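Local coordinates for major capsid protein (Paramecium bursaria Chlorella virus 1, PDB 5TIP), which forms trimers that self-assemble into the large icosahedral capsid of a chlorella-infecting virus, at residues R125-Y128 and R129-D133; I208-D211 and T212-T216; G330-F333 and N334-P338. All coordinates share one frame; numbering follows the deposited sequence.

Contact 1 (R125-Y128 and R129-D133); sequences RYNY and RRMTD
R130 lies along the helix surface beside Y126 and N127: its CG and CD lie against Y126, and its CB and guanidinium approach N127. CB rests on N127 O at 3.4 Å. CG then leans over one face of the Y126 ring, displaced toward the rim, a course set by a first torsion that turns CG anti to its own carbonyl carbon (chi1 -65°). CD runs past Y126 CE2 at 4.0 Å and the chain bends at chi3. This brings NH1 to 3.5 Å from N127 OD1, where the amide and guanidinium planes are 42° apart. NH1 is hydrogen-bonded to T346 O of the second subunit, while NH2 bonds N334 OD1 of that same subunit and N127 ND2 bonds its K335 O.

These residues belong to helix 122-132 in the N-terminal half of a hexon-type, double jelly-roll capsid protein, and one flank of the helix contributes to the trimer interface. Its i to i+4 bonds include R130 N to Y126 O at 3.0 Å. Near the last turn T132 OG1 donates to Y128 O at 2.9 Å, and T132 CG2 makes a CH-pi contact over the Y128 ring face, 4.3 Å from its centroid. The Y128 OH is taken by E89. On another flank R129 is extended and forms a side-on salt bridge with D133: NE (3.2 Å) and NH2 (3.3 Å) both converge on D133 OD2 from one face of the carboxylate. NH2 also reaches G300 O, and the backbone N of Y86 is a further donor to D133 OD2.

Contact 2 (I208-D211 and T212-T216); sequences IFLD and TQERT
At D211 the chain turns from strand 208-210 into helix 212-216, whose axis runs at 105° to the strand direction and passes 8.0 Å from it. The first helical turn is closed by R215 N, which donates to D211 O at 2.9 Å. D211 occupies the N-cap position but makes no capping bond; its OD1 instead offers the anti lone pair to the adjoining T212 N, at a very short 2.6 Å.

This corner ends the last strand of the N-terminal jelly roll and starts the connection to the C-terminal one, in keeping with the paired jelly rolls of hexon-like capsid proteins. L210 points toward the helix, where its CD2 comes to 3.3 Å from E214 OE1. E214 reaches it on an extended chain with CG anti to the backbone N (chi1 -160°). A water ties the same oxygen back to the strand end: it donates to E214 OE1 at 2.6 Å and accepts from D211 N at 3.1 Å. The buried carboxylate has further partners, T34 on OE1 and T24 of the third subunit on OE2.

R215 lays its CB 3.1 Å from D211 O, and its extended chain carries NE to a salt bridge with D64, whose carboxylate also receives L210 N. In the next turn T216 N and OG1 reach T212 O from opposite faces of the carbonyl plane.

Contact 3 (G330-F333 and N334-P338); sequences GSYF and NKVQP
Y332 meets V336 and Q337 in the compact part of this helical turn. Its CD1 lies 3.5 Å from V336 CB, the two side chains crossing at about a right angle, and V336 CG1 sits by CE1 at 3.7 Å. Further round the ring, on the same side of its plane, Q337 CG approaches CE2. The Q337 chain bends at chi2 (-78°), which folds its amide back so that NE2 donates to Y332 OH at 2.8 Å; the hydroxyl lies close to the amide plane, although ring and amide are turned 71° apart. Q337 OE1 is meanwhile held by S354 N, and with both ends bonded the amide cannot flip without losing these bonds. Within 330-333, the edge of the Y332 ring at CD2 stands over the centre of the F333 ring, which also meets the W263 ring.

Helix 330-341 follows strand 322-329 in the C-terminal jelly roll of this double jelly-roll protein and is irregular. Y332 O accepts from both V336 N (2.9 Å) and Q337 N (3.0 Å), the second bond marking a wider pi-type turn. P338 has no N-H to offer, so F333 O meets its CD at 3.5 Å instead and the helix kinks there.

The looser part is the helix start. N334 N makes two weak bonds, to G330 O and S331 O, and K335 N makes a better bond to S331 O, at 2.9 Å. K335 runs past S331 O, but its side chain barely meets that of S331. N334 ND2 bonds P347 O and V350 O of its own chain. This side is nevertheless buried, because the third subunit covers it: its Y147 bonds S331 OG and packs on Y332 and V336.

From the N terminus the chain forms the three contacts in series; each closes only a local turn, and none nests in or crosses another. Contact 1 lies on helix 122-132, packed against helix 109-119 and strand 143-149 of the first jelly roll. Contact 2 follows at the end of strand 200-210, where the chain leaves that domain, and contact 3 begins where strand 322-329 of the second jelly roll runs into a helix. The centres of contacts 2 and 3 are about 46 Å apart, on opposite sides of the chain's centre, yet both touch the third subunit. Contact 1 of one subunit meets contact 3 of a neighbouring subunit in the trimer.

Contact 1 (R125-Y128 and R129-D133)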
loop_
_atom_site.group_PDB
_atom_site.type_symbol
_atom_site.label_atom_id
_atom_site.label_comp_id
_atom_site.label_asym_id
_atom_site.label_seq_id
_atom_site.Cartn_x
_atom_site.Cartn_y
_atom_site.Cartn_z
ATOM N N ARG A 125 -1.765 0.114 -8.826
ATOM C CA ARG A 125 -1.212 0.716 -10.029
ATOM C C ARG A 125 -0.866 -0.362 -11.053
ATOM O O ARG A 125 -1.148 -0.204 -12.241
ATOM C CB ARG A 125 0.030 1.543 -9.692
ATOM C CG ARG A 125 0.584 2.335 -10.865
ATOM C CD ARG A 125 0.980 3.741 -10.445
ATOM N NE ARG A 125 2.252 3.761 -9.729
ATOM C CZ ARG A 125 2.871 4.869 -9.336
ATOM N NH1 ARG A 125 2.335 6.055 -9.588
ATOM N NH2 ARG A 125 4.027 4.792 -8.691
ATOM N N TYR A 126 -0.255 -1.459 -10.602
ATOM C CA TYR A 126 0.100 -2.533 -11.523
ATOM C C TYR A 126 -1.138 -3.217 -12.086
ATOM O O TYR A 126 -1.161 -3.600 -13.264
ATOM C CB TYR A 126 1.001 -3.556 -10.828
ATOM C CG TYR A 126 1.348 -4.745 -11.707
ATOM C CD1 TYR A 126 2.089 -4.581 -12.858
ATOM C CD2 TYR A 126 0.960 -6.032 -11.368
ATOM C CE1 TYR A 126 2.415 -5.651 -13.672
ATOM C CE2 TYR A 126 1.291 -7.116 -12.176
ATOM C CZ TYR A 126 2.016 -6.913 -13.324
ATOM O OH TYR A 126 2.348 -7.976 -14.135
ATOM N N ASN A 127 -2.176 -3.395 -11.255
ATOM C CA ASN A 127 -3.430 -3.945 -11.769
ATOM C C ASN A 127 -4.047 -3.042 -12.828
ATOM O O ASN A 127 -4.674 -3.529 -13.774
ATOM C CB ASN A 127 -4.422 -4.161 -10.622
ATOM C CG ASN A 127 -5.656 -4.947 -11.049
ATOM O OD1 ASN A 127 -5.561 -5.876 -11.845
ATOM N ND2 ASN A 127 -6.822 -4.567 -10.521
ATOM N N TYR A 128 -3.878 -1.726 -12.680
ATOM C CA TYR A 128 -4.375 -0.805 -13.694
ATOM C C TYR A 128 -3.642 -0.979 -15.016
ATOM O O TYR A 128 -4.249 -0.824 -16.081
ATOM C CB TYR A 128 -4.257 0.641 -13.200
ATOM C CG TYR A 128 -4.637 1.683 -14.232
ATOM C CD1 TYR A 128 -5.968 2.000 -14.468
ATOM C CD2 TYR A 128 -3.664 2.358 -14.960
ATOM C CE1 TYR A 128 -6.320 2.953 -15.407
ATOM C CE2 TYR A 128 -4.009 3.313 -15.900
ATOM C CZ TYR A 128 -5.338 3.605 -16.118
ATOM O OH TYR A 128 -5.681 4.556 -17.052
ATOM N N ARG A 129 -2.345 -1.307 -14.979
ATOM C CA ARG A 129 -1.632 -1.547 -16.230
ATOM C C ARG A 129 -2.009 -2.890 -16.842
ATOM O O ARG A 129 -1.989 -3.036 -18.070
ATOM C CB ARG A 129 -0.119 -1.466 -16.028
ATOM C CG ARG A 129 0.631 -1.477 -17.350
ATOM C CD ARG A 129 2.097 -1.131 -17.227
ATOM N NE ARG A 129 2.706 -1.060 -18.553
ATOM C CZ ARG A 129 3.984 -0.786 -18.784
ATOM N NH1 ARG A 129 4.810 -0.551 -17.776
ATOM N NH2 ARG A 129 4.437 -0.747 -20.030
ATOM N N ARG A 130 -2.340 -3.885 -16.015
ATOM C CA ARG A 130 -2.906 -5.117 -16.552
ATOM C C ARG A 130 -4.192 -4.834 -17.315
ATOM O O ARG A 130 -4.475 -5.477 -18.332
ATOM C CB ARG A 130 -3.179 -6.120 -15.431
ATOM C CG ARG A 130 -1.961 -6.645 -14.704
ATOM C CD ARG A 130 -2.405 -7.571 -13.583
ATOM N NE ARG A 130 -3.046 -8.777 -14.098
ATOM C CZ ARG A 130 -3.926 -9.503 -13.415
ATOM N NH1 ARG A 130 -4.284 -9.136 -12.193
ATOM N NH2 ARG A 130 -4.461 -10.589 -13.958
ATOM N N MET A 131 -4.983 -3.873 -16.836
ATOM C CA MET A 131 -6.265 -3.564 -17.449
ATOM C C MET A 131 -6.135 -2.714 -18.704
ATOM O O MET A 131 -7.102 -2.615 -19.467
ATOM C CB MET A 131 -7.168 -2.844 -16.446
ATOM C CG MET A 131 -7.549 -3.676 -15.234
ATOM S SD MET A 131 -8.223 -2.664 -13.903
ATOM C CE MET A 131 -9.619 -1.904 -14.726
ATOM N N THR A 132 -4.978 -2.091 -18.938
ATOM C CA THR A 132 -4.834 -1.152 -20.043
ATOM C C THR A 132 -3.617 -1.420 -20.921
ATOM O O THR A 132 -3.314 -0.601 -21.794
ATOM C CB THR A 132 -4.769 0.290 -19.519
ATOM O OG1 THR A 132 -3.685 0.413 -18.591
ATOM C CG2 THR A 132 -6.069 0.675 -18.828
ATOM N N ASP A 133 -2.911 -2.533 -20.725
ATOM C CA ASP A 133 -1.685 -2.766 -21.477
ATOM C C ASP A 133 -1.344 -4.249 -21.443
ATOM O O ASP A 133 -1.874 -5.011 -20.631
ATOM C CB ASP A 133 -0.528 -1.933 -20.911
ATOM C CG ASP A 133 0.618 -1.782 -21.890
ATOM O OD1 ASP A 133 0.579 -2.420 -22.961
ATOM O OD2 ASP A 133 1.562 -1.021 -21.587
#

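Contact 2 (I208-D211 and T212-T216)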
loop_
_atom_site.group_PDB
_atom_site.type_symbol
_atom_site.label_atom_id
_atom_site.label_comp_id
_atom_site.label_asym_id
_atom_site.label_seq_id
_atom_site.Cartn_x
_atom_site.Cartn_y
_atom_site.Cartn_z
ATOM N N ILE A 208 -27.160 1.257 -8.930
ATOM C CA ILE A 208 -27.553 1.000 -7.551
ATOM C C ILE A 208 -29.073 0.940 -7.496
ATOM O O ILE A 208 -29.753 1.878 -7.927
ATOM C CB ILE A 208 -27.013 2.076 -6.592
ATOM C CG1 ILE A 208 -25.499 2.231 -6.746
ATOM C CG2 ILE A 208 -27.379 1.735 -5.156
ATOM C CD1 ILE A 208 -24.715 1.011 -6.323
ATOM N N PHE A 209 -29.601 -0.164 -6.975
ATOM C CA PHE A 209 -31.035 -0.334 -6.776
ATOM C C PHE A 209 -31.351 -0.116 -5.302
ATOM O O PHE A 209 -30.821 -0.823 -4.440
ATOM C CB PHE A 209 -31.487 -1.719 -7.240
ATOM C CG PHE A 209 -31.253 -1.971 -8.703
ATOM C CD1 PHE A 209 -30.022 -2.410 -9.159
ATOM C CD2 PHE A 209 -32.265 -1.760 -9.625
ATOM C CE1 PHE A 209 -29.804 -2.635 -10.504
ATOM C CE2 PHE A 209 -32.052 -1.985 -10.973
ATOM C CZ PHE A 209 -30.820 -2.423 -11.411
ATOM N N LEU A 210 -32.212 0.856 -5.020
ATOM C CA LEU A 210 -32.506 1.285 -3.662
ATOM C C LEU A 210 -33.840 0.729 -3.175
ATOM O O LEU A 210 -34.715 0.359 -3.960
ATOM C CB LEU A 210 -32.517 2.814 -3.575
ATOM C CG LEU A 210 -31.195 3.509 -3.904
ATOM C CD1 LEU A 210 -31.372 5.019 -3.942
ATOM C CD2 LEU A 210 -30.121 3.117 -2.903
ATOM N N ASP A 211 -33.976 0.676 -1.852
ATOM C CA ASP A 211 -35.202 0.240 -1.205
ATOM C C ASP A 211 -36.265 1.337 -1.289
ATOM O O ASP A 211 -35.993 2.473 -1.683
ATOM C CB ASP A 211 -34.930 -0.147 0.248
ATOM C CG ASP A 211 -35.832 -1.267 0.734
ATOM O OD1 ASP A 211 -36.991 -1.339 0.274
ATOM O OD2 ASP A 211 -35.380 -2.078 1.570
ATOM N N THR A 212 -37.494 0.979 -0.904
ATOM C CA THR A 212 -38.649 1.836 -1.164
ATOM C C THR A 212 -38.503 3.207 -0.509
ATOM O O THR A 212 -38.745 4.238 -1.147
ATOM C CB THR A 212 -39.924 1.149 -0.676
ATOM O OG1 THR A 212 -40.028 -0.148 -1.276
ATOM C CG2 THR A 212 -41.149 1.973 -1.044
ATOM N N GLN A 213 -38.111 3.240 0.766
ATOM C CA GLN A 213 -38.061 4.508 1.490
ATOM C C GLN A 213 -36.997 5.436 0.917
ATOM O O GLN A 213 -37.276 6.597 0.598
ATOM C CB GLN A 213 -37.820 4.268 2.979
ATOM C CG GLN A 213 -39.032 3.755 3.737
ATOM C CD GLN A 213 -38.823 3.797 5.237
ATOM O OE1 GLN A 213 -37.709 4.018 5.709
ATOM N NE2 GLN A 213 -39.896 3.601 5.995
ATOM N N GLU A 214 -35.767 4.937 0.776
ATOM C CA GLU A 214 -34.697 5.770 0.245
ATOM C C GLU A 214 -34.956 6.129 -1.212
ATOM O O GLU A 214 -34.460 7.154 -1.693
ATOM C CB GLU A 214 -33.357 5.051 0.397
ATOM C CG GLU A 214 -32.144 5.954 0.325
ATOM C CD GLU A 214 -30.847 5.183 0.456
ATOM O OE1 GLU A 214 -30.858 3.953 0.232
ATOM O OE2 GLU A 214 -29.817 5.806 0.788
ATOM N N ARG A 215 -35.729 5.303 -1.925
ATOM C CA ARG A 215 -36.109 5.636 -3.293
ATOM C C ARG A 215 -37.027 6.853 -3.325
ATOM O O ARG A 215 -36.921 7.696 -4.224
ATOM C CB ARG A 215 -36.788 4.435 -3.950
ATOM C CG ARG A 215 -36.500 4.291 -5.426
ATOM C CD ARG A 215 -37.199 3.086 -6.022
ATOM N NE ARG A 215 -37.010 3.021 -7.468
ATOM C CZ ARG A 215 -37.792 3.638 -8.349
ATOM N NH1 ARG A 215 -38.819 4.366 -7.932
ATOM N NH2 ARG A 215 -37.552 3.526 -9.649
ATOM N N THR A 216 -37.934 6.959 -2.349
ATOM C CA THR A 216 -38.829 8.108 -2.278
ATOM C C THR A 216 -38.072 9.373 -1.901
ATOM O O THR A 216 -38.388 10.460 -2.398
ATOM C CB THR A 216 -39.954 7.833 -1.275
ATOM O OG1 THR A 216 -40.760 6.744 -1.743
ATOM C CG2 THR A 216 -40.838 9.058 -1.086
HETATM O O HOH W 1 -32.380 1.914 0.522
#

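Contact 3 (G330-F333 and N334-P338)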
loop_
_atom_site.group_PDB
_atom_site.type_symbol
_atom_site.label_atom_id
_atom_site.label_comp_id
_atom_site.label_asym_id
_atom_site.label_seq_id
_atom_site.Cartn_x
_atom_site.Cartn_y
_atom_site.Cartn_z
ATOM N N GLY A 330 12.880 21.337 -9.455
ATOM C CA GLY A 330 11.889 20.461 -10.053
ATOM C C GLY A 330 11.722 19.155 -9.303
ATOM O O GLY A 330 10.624 18.596 -9.260
ATOM N N SER A 331 12.802 18.655 -8.699
ATOM C CA SER A 331 12.724 17.426 -7.919
ATOM C C SER A 331 11.887 17.594 -6.658
ATOM O O SER A 331 11.389 16.598 -6.123
ATOM C CB SER A 331 14.128 16.944 -7.560
ATOM O OG SER A 331 14.884 17.986 -6.967
ATOM N N TYR A 332 11.726 18.826 -6.171
ATOM C CA TYR A 332 10.865 19.059 -5.016
ATOM C C TYR A 332 9.410 18.761 -5.350
ATOM O O TYR A 332 8.704 18.118 -4.564
ATOM C CB TYR A 332 11.020 20.500 -4.527
ATOM C CG TYR A 332 9.917 20.956 -3.596
ATOM C CD1 TYR A 332 9.943 20.635 -2.245
ATOM C CD2 TYR A 332 8.850 21.711 -4.068
ATOM C CE1 TYR A 332 8.937 21.051 -1.393
ATOM C CE2 TYR A 332 7.841 22.130 -3.221
ATOM C CZ TYR A 332 7.891 21.797 -1.887
ATOM O OH TYR A 332 6.889 22.213 -1.043
ATOM N N PHE A 333 8.942 19.227 -6.509
ATOM C CA PHE A 333 7.557 19.000 -6.903
ATOM C C PHE A 333 7.315 17.565 -7.352
ATOM O O PHE A 333 6.158 17.138 -7.426
ATOM C CB PHE A 333 7.169 19.962 -8.025
ATOM C CG PHE A 333 7.402 21.408 -7.694
ATOM C CD1 PHE A 333 6.456 22.135 -6.993
ATOM C CD2 PHE A 333 8.565 22.042 -8.095
ATOM C CE1 PHE A 333 6.672 23.468 -6.691
ATOM C CE2 PHE A 333 8.785 23.373 -7.798
ATOM C CZ PHE A 333 7.838 24.087 -7.095
ATOM N N ASN A 334 8.374 16.817 -7.658
ATOM C CA ASN A 334 8.242 15.434 -8.097
ATOM C C ASN A 334 8.385 14.437 -6.956
ATOM O O ASN A 334 7.752 13.375 -6.986
ATOM C CB ASN A 334 9.284 15.131 -9.178
ATOM C CG ASN A 334 9.244 13.688 -9.644
ATOM O OD1 ASN A 334 10.117 12.889 -9.302
ATOM N ND2 ASN A 334 8.235 13.349 -10.436
ATOM N N LYS A 335 9.198 14.753 -5.951
ATOM C CA LYS A 335 9.460 13.857 -4.833
ATOM C C LYS A 335 8.809 14.306 -3.534
ATOM O O LYS A 335 8.131 13.511 -2.875
ATOM C CB LYS A 335 10.975 13.733 -4.627
ATOM C CG LYS A 335 11.706 13.074 -5.777
ATOM C CD LYS A 335 13.190 12.995 -5.488
ATOM C CE LYS A 335 13.931 12.303 -6.612
ATOM N NZ LYS A 335 15.340 12.771 -6.684
ATOM N N VAL A 336 8.992 15.570 -3.150
ATOM C CA VAL A 336 8.628 16.009 -1.806
ATOM C C VAL A 336 7.141 16.313 -1.713
ATOM O O VAL A 336 6.467 15.890 -0.766
ATOM C CB VAL A 336 9.475 17.223 -1.398
ATOM C CG1 VAL A 336 9.119 17.668 0.012
ATOM C CG2 VAL A 336 10.935 16.880 -1.501
ATOM N N GLN A 337 6.613 17.073 -2.671
ATOM C CA GLN A 337 5.177 17.339 -2.680
ATOM C C GLN A 337 4.357 16.057 -2.708
ATOM O O GLN A 337 3.372 15.966 -1.954
ATOM C CB GLN A 337 4.826 18.263 -3.851
ATOM C CG GLN A 337 5.078 19.731 -3.577
ATOM C CD GLN A 337 4.000 20.350 -2.717
ATOM O OE1 GLN A 337 2.835 19.958 -2.783
ATOM N NE2 GLN A 337 4.382 21.328 -1.905
ATOM N N PRO A 338 4.680 15.048 -3.526
ATOM C CA PRO A 338 3.947 13.777 -3.400
ATOM C C PRO A 338 4.222 13.049 -2.094
ATOM O O PRO A 338 3.309 12.426 -1.540
ATOM C CB PRO A 338 4.430 12.976 -4.618
ATOM C CG PRO A 338 4.902 14.002 -5.583
ATOM C CD PRO A 338 5.528 15.055 -4.731
#